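Local coordinates for uncharacterized protein (PDB 3TM8) that is of unconfirmed function but belongs to the HD-GYP family of cyclic-di-GMP phosphodiesterases and binds two iron ions in its helical HD domain, at residues Thr176-Leu181 with Val279-Ala284; Glu258-Gly263 with Val310-Leu315. All coordinates share one frame; numbering follows the deposited sequence.

Overall arrangement
Both interactions lie in the helical HD domain, on the same side of the chain's centre, with their own centres about 14 Å apart. Their segments alternate along the chain in the order 176-181, 258-263, 279-284, 310-315. Interaction 1 is a buried crossing of helices 167-185 and 276-293, which also supply His170 and Asn285 to one iron. Interaction 2 is more exposed. It pairs the loop after helix 248-256, which brings Glu258 to the other iron, with the loop before helix 315-325. The two meet at helix 276-293: Ser282 OG hydrogen-bonds to Glu259 O at 2.9 Å, and Ser283 packs against His313 and Pro314. Core and metal-binding loop are thus directly joined.

Interaction 1: residues Thr176-Leu181 with Val279-Ala284; sequences TLSIAL and VLVSSA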
ATOM      1  N   THR A 176      -0.224  -4.248  -5.817  1.00  5.75           N
ATOM      2  CA  THR A 176      -0.062  -4.075  -7.255  1.00  6.28           C
ATOM      3  C   THR A 176       0.731  -5.250  -7.843  1.00  6.72           C
ATOM      4  O   THR A 176       0.328  -5.853  -8.850  1.00  7.38           O
ATOM      5  CB  THR A 176       0.646  -2.740  -7.565  1.00  6.80           C
ATOM      6  OG1 THR A 176      -0.039  -1.666  -6.902  1.00  6.30           O
ATOM      7  CG2 THR A 176       0.663  -2.460  -9.061  1.00  9.15           C
ATOM      8  N   LEU A 177       1.855  -5.576  -7.207  1.00  6.42           N
ATOM      9  CA  LEU A 177       2.659  -6.712  -7.624  1.00  7.02           C
ATOM     10  C   LEU A 177       1.867  -8.000  -7.461  1.00  7.65           C
ATOM     11  O   LEU A 177       1.973  -8.903  -8.284  1.00  8.02           O
ATOM     12  CB  LEU A 177       3.945  -6.787  -6.810  1.00  7.64           C
ATOM     13  CG  LEU A 177       4.940  -5.636  -6.954  1.00  9.22           C
ATOM     14  CD1 LEU A 177       6.049  -5.769  -5.918  1.00 10.20           C
ATOM     15  CD2 LEU A 177       5.527  -5.588  -8.369  1.00 10.98           C
ATOM     16  N   SER A 178       1.058  -8.083  -6.410  1.00  6.94           N
ATOM     17  CA  SER A 178       0.252  -9.283  -6.193  1.00  7.38           C
ATOM     18  C   SER A 178      -0.806  -9.498  -7.281  1.00  7.40           C
ATOM     19  O   SER A 178      -1.035 -10.630  -7.718  1.00  7.95           O
ATOM     20  CB  SER A 178      -0.406  -9.262  -4.808  1.00  7.82           C
ATOM     21  OG  SER A 178       0.562  -9.331  -3.769  1.00  7.20           O
ATOM     22  N   ILE A 179      -1.459  -8.421  -7.708  1.00  7.71           N
ATOM     23  CA  ILE A 179      -2.436  -8.527  -8.796  1.00  8.66           C
ATOM     24  C   ILE A 179      -1.753  -9.037 -10.062  1.00  8.13           C
ATOM     25  O   ILE A 179      -2.242  -9.959 -10.732  1.00  8.84           O
ATOM     26  CB  ILE A 179      -3.109  -7.164  -9.099  1.00  8.71           C
ATOM     27  CG1 ILE A 179      -4.039  -6.759  -7.953  1.00  8.48           C
ATOM     28  CG2 ILE A 179      -3.875  -7.227 -10.432  1.00  9.29           C
ATOM     29  CD1 ILE A 179      -4.383  -5.273  -7.932  1.00  9.29           C
ATOM     30  N   ALA A 180      -0.607  -8.451 -10.386  1.00  8.05           N
ATOM     31  CA  ALA A 180       0.127  -8.857 -11.578  1.00  8.69           C
ATOM     32  C   ALA A 180       0.605 -10.305 -11.469  1.00  9.57           C
ATOM     33  O   ALA A 180       0.539 -11.054 -12.443  1.00  9.87           O
ATOM     34  CB  ALA A 180       1.300  -7.920 -11.840  1.00  9.29           C
ATOM     35  N   LEU A 181       1.076 -10.702 -10.290  1.00  8.82           N
ATOM     36  CA  LEU A 181       1.536 -12.074 -10.076  1.00  8.75           C
ATOM     37  C   LEU A 181       0.376 -13.062 -10.224  1.00  8.73           C
ATOM     38  O   LEU A 181       0.507 -14.119 -10.852  1.00  9.95           O
ATOM     39  CB  LEU A 181       2.211 -12.205  -8.708  1.00  8.94           C
ATOM     40  CG  LEU A 181       2.683 -13.601  -8.299  1.00  9.51           C
ATOM     41  CD1 LEU A 181       3.626 -14.186  -9.340  1.00 10.63           C
ATOM     42  CD2 LEU A 181       3.373 -13.503  -6.958  1.00 10.37           C
ATOM     43  N   VAL A 279       0.971 -17.026   0.302  1.00  8.79           N
ATOM     44  CA  VAL A 279       2.250 -17.371  -0.310  1.00 10.26           C
ATOM     45  C   VAL A 279       2.582 -16.353  -1.404  1.00  8.84           C
ATOM     46  O   VAL A 279       3.726 -15.911  -1.532  1.00  8.67           O
ATOM     47  CB  VAL A 279       2.242 -18.805  -0.891  1.00 11.47           C
ATOM     48  CG1 VAL A 279       3.607 -19.143  -1.490  1.00 11.36           C
ATOM     49  CG2 VAL A 279       1.861 -19.800   0.188  1.00 13.14           C
ATOM     50  N   LEU A 280       1.566 -15.974  -2.177  1.00 10.00           N
ATOM     51  CA  LEU A 280       1.729 -14.986  -3.225  0.50  9.64           C
ATOM     52  C   LEU A 280       2.137 -13.627  -2.632  1.00  7.71           C
ATOM     53  O   LEU A 280       3.101 -13.005  -3.087  1.00  8.49           O
ATOM     54  CB  LEU A 280       0.421 -14.889  -4.021  0.50 10.64           C
ATOM     55  CG  LEU A 280       0.437 -14.221  -5.391  0.50 11.59           C
ATOM     56  CD1 LEU A 280      -0.783 -14.612  -6.211  0.50 10.45           C
ATOM     57  CD2 LEU A 280       0.496 -12.723  -5.222  0.50 11.64           C
ATOM     58  N   VAL A 281       1.411 -13.179  -1.613  1.00  7.03           N
ATOM     59  CA  VAL A 281       1.738 -11.907  -0.975  1.00  7.38           C
ATOM     60  C   VAL A 281       3.128 -11.950  -0.340  1.00  6.63           C
ATOM     61  O   VAL A 281       3.863 -10.960  -0.376  1.00  7.45           O
ATOM     62  CB  VAL A 281       0.680 -11.496   0.066  1.00  8.03           C
ATOM     63  CG1 VAL A 281       1.104 -10.219   0.780  1.00  7.47           C
ATOM     64  CG2 VAL A 281      -0.666 -11.288  -0.607  1.00  8.94           C
ATOM     65  N   SER A 282       3.490 -13.088   0.245  1.00  6.68           N
ATOM     66  CA  SER A 282       4.821 -13.235   0.823  1.00  6.95           C
ATOM     67  C   SER A 282       5.917 -12.984  -0.219  1.00  6.90           C
ATOM     68  O   SER A 282       6.891 -12.280   0.054  1.00  6.60           O
ATOM     69  CB  SER A 282       4.996 -14.604   1.473  1.00  7.51           C
ATOM     70  OG  SER A 282       6.317 -14.737   1.965  1.00  9.26           O
ATOM     71  N   SER A 283       5.757 -13.560  -1.407  1.00  6.88           N
ATOM     72  CA  SER A 283       6.715 -13.352  -2.488  1.00  7.21           C
ATOM     73  C   SER A 283       6.766 -11.893  -2.947  1.00  6.99           C
ATOM     74  O   SER A 283       7.846 -11.319  -3.099  1.00  7.78           O
ATOM     75  CB  SER A 283       6.396 -14.263  -3.680  1.00  8.67           C
ATOM     76  OG  SER A 283       6.401 -15.631  -3.300  1.00  9.62           O
ATOM     77  N   ALA A 284       5.597 -11.302  -3.176  1.00  7.05           N
ATOM     78  CA  ALA A 284       5.517  -9.916  -3.615  1.00  7.13           C
ATOM     79  C   ALA A 284       6.104  -8.973  -2.568  1.00  7.38           C
ATOM     80  O   ALA A 284       6.835  -8.036  -2.902  1.00  8.08           O
ATOM     81  CB  ALA A 284       4.078  -9.539  -3.912  1.00  7.36           C
TER
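In the helical core of the HD domain, Leu177, Ser178 and Leu181 of helix 167-185 pack against Leu280, Val281 and Ala284 of helix 276-293. The axes of these helix segments approach to 9.0 Å, and their N-to-C directions differ by 123°. The crossing holds together two helices that carry ligands of one iron.

The helices come nearest at Leu177 and Ala284, where the CA atoms are 5.9 Å apart. The small Ala284 side chain allows this approach. Ala284 CB meets Leu177 CB at 4.0 Å, while Leu177 CD1 reaches the Ala284 carbonyl oxygen. One turn away, Leu181 meets Leu280. Leu280 has two conformers, and what follows holds for one of them. In it the two leucines meet tip to tip. In both, CG stands opposite the backbone N (chi1 177° and -163°), which extends each branch toward the other helix. The very short spacing of their methyls is doubtful. In the same conformer Leu280 CD2 lies over the backbone of Ser178, 3.6 Å from Ser178 CA.

Helix 190-202 borders this face through Leu196 and Ala200. Beyond Val281 lie the iron ligands His203 and His257. Ser178 OG is satisfied within its own helix by a hydrogen bond to Val174 O. Ser178 OG also rests 3.5 Å from Ala284 CB and 3.9 Å from Val281 CG2.

Interaction 2: residues Glu258-Gly263 with Val310-Leu315; sequences EETING and VGKHPL. With FE (Fe (III) ion), chain E.
Thr260 and Ile261 meet Lys312 where two loops of the HD-GYP domain run side by side. The segment 258-263 leads into what is probably the counterpart of the family's GYP signature.

One hydrogen bond links the backbones: Ile261 N donates to Lys312 O at 2.8 Å. It is nearly straight at hydrogen (164°), but the donor stands 40° above the carbonyl plane. Lys312 O also lies 3.3 Å from Thr260 CA. Beside this bond the Thr260 and Lys312 side chains run the same way, with Thr260 CG2 3.6 Å from Lys312 CB. Their polar ends share a partner further along, since Thr260 OG1 and Lys312 NZ both hydrogen-bond to Thr264 OG1.

Ile261 covers the other loop from Gly311 to Pro314. Ile261 CG1 sits between backbone N and carbonyl carbon (chi1 64°), which sets it 3.1 Å from Gly311 O. Ile261 CG2 meets Pro314 CD at 3.9 Å. Gly311 O lies over the face of the Asn262 amide, 3.2 Å from Asn262 ND2, so the N-H is not aimed at it.

A type I beta turn from Thr260 to Gly263 shapes this end, closed by Gly263 N donating to Thr260 O. On the side of Glu259, the carboxylate accepts from Lys267 N and Leu269 N. At the inner end is the metal site. Asp204, His232 and His257 bind the iron alongside Glu258. Glu258 OE2 coordinates the iron at 2.2 Å, and the oxygen of water 1 lies 1.9 Å from the same iron.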
ATOM      1  N   GLU A 258       4.741 -13.311   6.230  1.00  7.85           N
ATOM      2  CA  GLU A 258       6.187 -13.430   6.450  1.00  8.27           C
ATOM      3  C   GLU A 258       6.635 -14.888   6.462  1.00  9.70           C
ATOM      4  O   GLU A 258       7.809 -15.185   6.690  1.00 10.81           O
ATOM      5  CB  GLU A 258       6.617 -12.750   7.749  1.00  8.34           C
ATOM      6  CG  GLU A 258       6.374 -11.250   7.774  1.00  8.48           C
ATOM      7  CD  GLU A 258       7.166 -10.472   6.732  1.00  8.27           C
ATOM      8  OE1 GLU A 258       8.000 -11.055   6.008  1.00  9.75           O
ATOM      9  OE2 GLU A 258       6.951  -9.250   6.647  1.00  7.65           O
ATOM     10  N   GLU A 259       5.708 -15.807   6.218  1.00 10.91           N
ATOM     11  CA  GLU A 259       6.054 -17.217   6.192  1.00 12.15           C
ATOM     12  C   GLU A 259       6.753 -17.550   4.886  1.00 12.48           C
ATOM     13  O   GLU A 259       6.500 -16.923   3.857  1.00 12.90           O
ATOM     14  CB  GLU A 259       4.815 -18.085   6.407  1.00 13.75           C
ATOM     15  CG  GLU A 259       4.151 -17.861   7.759  1.00 14.00           C
ATOM     16  CD  GLU A 259       5.155 -17.817   8.908  1.00 15.33           C
ATOM     17  OE1 GLU A 259       5.849 -18.833   9.144  1.00 15.85           O
ATOM     18  OE2 GLU A 259       5.246 -16.769   9.585  1.00 15.39           O
ATOM     19  N   THR A 260       7.647 -18.532   4.943  1.00 12.73           N
ATOM     20  CA  THR A 260       8.427 -18.936   3.784  1.00 14.09           C
ATOM     21  C   THR A 260       8.151 -20.403   3.517  1.00 13.99           C
ATOM     22  O   THR A 260       7.724 -21.129   4.413  1.00 15.07           O
ATOM     23  CB  THR A 260       9.933 -18.714   4.023  1.00 16.30           C
ATOM     24  OG1 THR A 260      10.352 -19.476   5.161  1.00 16.27           O
ATOM     25  CG2 THR A 260      10.218 -17.244   4.281  1.00 17.35           C
ATOM     26  N   ILE A 261       8.384 -20.850   2.292  1.00 13.78           N
ATOM     27  CA  ILE A 261       7.902 -22.170   1.931  1.00 16.02           C
ATOM     28  C   ILE A 261       8.669 -23.269   2.656  1.00 17.55           C
ATOM     29  O   ILE A 261       8.173 -24.384   2.787  1.00 19.67           O
ATOM     30  CB  ILE A 261       7.836 -22.399   0.395  1.00 16.45           C
ATOM     31  CG1 ILE A 261       9.226 -22.351  -0.250  1.00 17.00           C
ATOM     32  CG2 ILE A 261       6.883 -21.406  -0.253  1.00 17.33           C
ATOM     33  CD1 ILE A 261       9.221 -22.707  -1.738  1.00 17.23           C
ATOM     34  N   ASN A 262       9.856 -22.938   3.153  1.00 17.42           N
ATOM     35  CA  ASN A 262      10.663 -23.904   3.892  1.00 19.17           C
ATOM     36  C   ASN A 262      10.595 -23.732   5.412  1.00 19.46           C
ATOM     37  O   ASN A 262      11.433 -24.255   6.136  1.00 19.57           O
ATOM     38  CB  ASN A 262      12.115 -23.931   3.383  1.00 21.32           C
ATOM     39  CG  ASN A 262      12.826 -22.597   3.527  1.00 22.28           C
ATOM     40  OD1 ASN A 262      14.057 -22.540   3.541  1.00 24.28           O
ATOM     41  ND2 ASN A 262      12.063 -21.520   3.635  1.00 21.41           N
ATOM     42  N   GLY A 263       9.592 -22.996   5.884  1.00 18.90           N
ATOM     43  CA  GLY A 263       9.279 -22.947   7.304  1.00 19.00           C
ATOM     44  C   GLY A 263      10.168 -22.096   8.193  1.00 19.03           C
ATOM     45  O   GLY A 263      10.244 -22.332   9.402  1.00 20.01           O
ATOM     46  N   VAL A 310      17.438 -18.243   0.517  1.00 22.47           N
ATOM     47  CA  VAL A 310      17.393 -19.554  -0.122  1.00 23.80           C
ATOM     48  C   VAL A 310      16.160 -20.363   0.261  1.00 23.80           C
ATOM     49  O   VAL A 310      15.902 -20.601   1.443  1.00 24.06           O
ATOM     50  CB  VAL A 310      18.654 -20.384   0.204  1.00 24.32           C
ATOM     51  CG1 VAL A 310      18.626 -21.714  -0.546  1.00 24.67           C
ATOM     52  CG2 VAL A 310      19.914 -19.598  -0.139  1.00 25.06           C
ATOM     53  N   GLY A 311      15.400 -20.772  -0.751  1.00 22.06           N
ATOM     54  CA  GLY A 311      14.300 -21.696  -0.560  1.00 20.99           C
ATOM     55  C   GLY A 311      13.080 -21.087   0.097  1.00 20.32           C
ATOM     56  O   GLY A 311      12.148 -21.795   0.474  1.00 21.55           O
ATOM     57  N   LYS A 312      13.078 -19.770   0.238  1.00 19.14           N
ATOM     58  CA  LYS A 312      12.033 -19.129   1.006  1.00 19.68           C
ATOM     59  C   LYS A 312      10.767 -18.913   0.199  1.00 14.32           C
ATOM     60  O   LYS A 312       9.684 -18.912   0.769  1.00 17.16           O
ATOM     61  CB  LYS A 312      12.525 -17.810   1.608  1.00 22.08           C
ATOM     62  CG  LYS A 312      13.622 -17.990   2.644  1.00 23.96           C
ATOM     63  CD  LYS A 312      13.930 -16.673   3.341  1.00 26.66           C
ATOM     64  CE  LYS A 312      15.140 -16.788   4.255  1.00 29.40           C
ATOM     65  NZ  LYS A 312      14.858 -17.617   5.456  1.00 30.67           N
ATOM     66  N   HIS A 313      10.897 -18.739  -1.121  1.00 11.22           N
ATOM     67  CA  HIS A 313       9.730 -18.442  -1.962  1.00 10.97           C
ATOM     68  C   HIS A 313       9.748 -19.271  -3.230  1.00 10.99           C
ATOM     69  O   HIS A 313      10.815 -19.630  -3.715  1.00 12.10           O
ATOM     70  CB  HIS A 313       9.685 -16.961  -2.328  1.00 11.10           C
ATOM     71  CG  HIS A 313       9.804 -16.058  -1.144  1.00 10.80           C
ATOM     72  ND1 HIS A 313       8.734 -15.749  -0.330  1.00 10.45           N
ATOM     73  CD2 HIS A 313      10.874 -15.412  -0.623  1.00 11.18           C
ATOM     74  CE1 HIS A 313       9.139 -14.941   0.634  1.00 10.97           C
ATOM     75  NE2 HIS A 313      10.435 -14.731   0.485  1.00 11.54           N
ATOM     76  N   PRO A 314       8.566 -19.564  -3.787  1.00 10.38           N
ATOM     77  CA  PRO A 314       8.565 -20.390  -5.000  1.00  9.67           C
ATOM     78  C   PRO A 314       9.312 -19.699  -6.133  1.00 10.31           C
ATOM     79  O   PRO A 314       9.092 -18.512  -6.400  1.00  9.25           O
ATOM     80  CB  PRO A 314       7.078 -20.501  -5.351  1.00 11.88           C
ATOM     81  CG  PRO A 314       6.357 -20.208  -4.063  1.00 11.67           C
ATOM     82  CD  PRO A 314       7.204 -19.168  -3.386  1.00 11.03           C
ATOM     83  N   LEU A 315      10.178 -20.439  -6.817  1.00 10.50           N
ATOM     84  CA  LEU A 315      10.943 -19.850  -7.900  1.00  9.56           C
ATOM     85  C   LEU A 315      10.017 -19.233  -8.950  1.00  9.35           C
ATOM     86  O   LEU A 315      10.325 -18.177  -9.497  1.00  9.14           O
ATOM     87  CB  LEU A 315      11.883 -20.875  -8.541  1.00  9.96           C
ATOM     88  CG  LEU A 315      12.712 -20.395  -9.735  1.00 11.21           C
ATOM     89  CD1 LEU A 315      13.647 -19.238  -9.350  1.00 11.81           C
ATOM     90  CD2 LEU A 315      13.478 -21.559 -10.370  1.00 10.65           C
TER
HETATM   91 FE    FE E 903       5.445  -7.660   6.926  1.00  5.65          FE
HETATM   92  O   HOH W   1       5.511  -7.507   5.007  1.00  5.37           O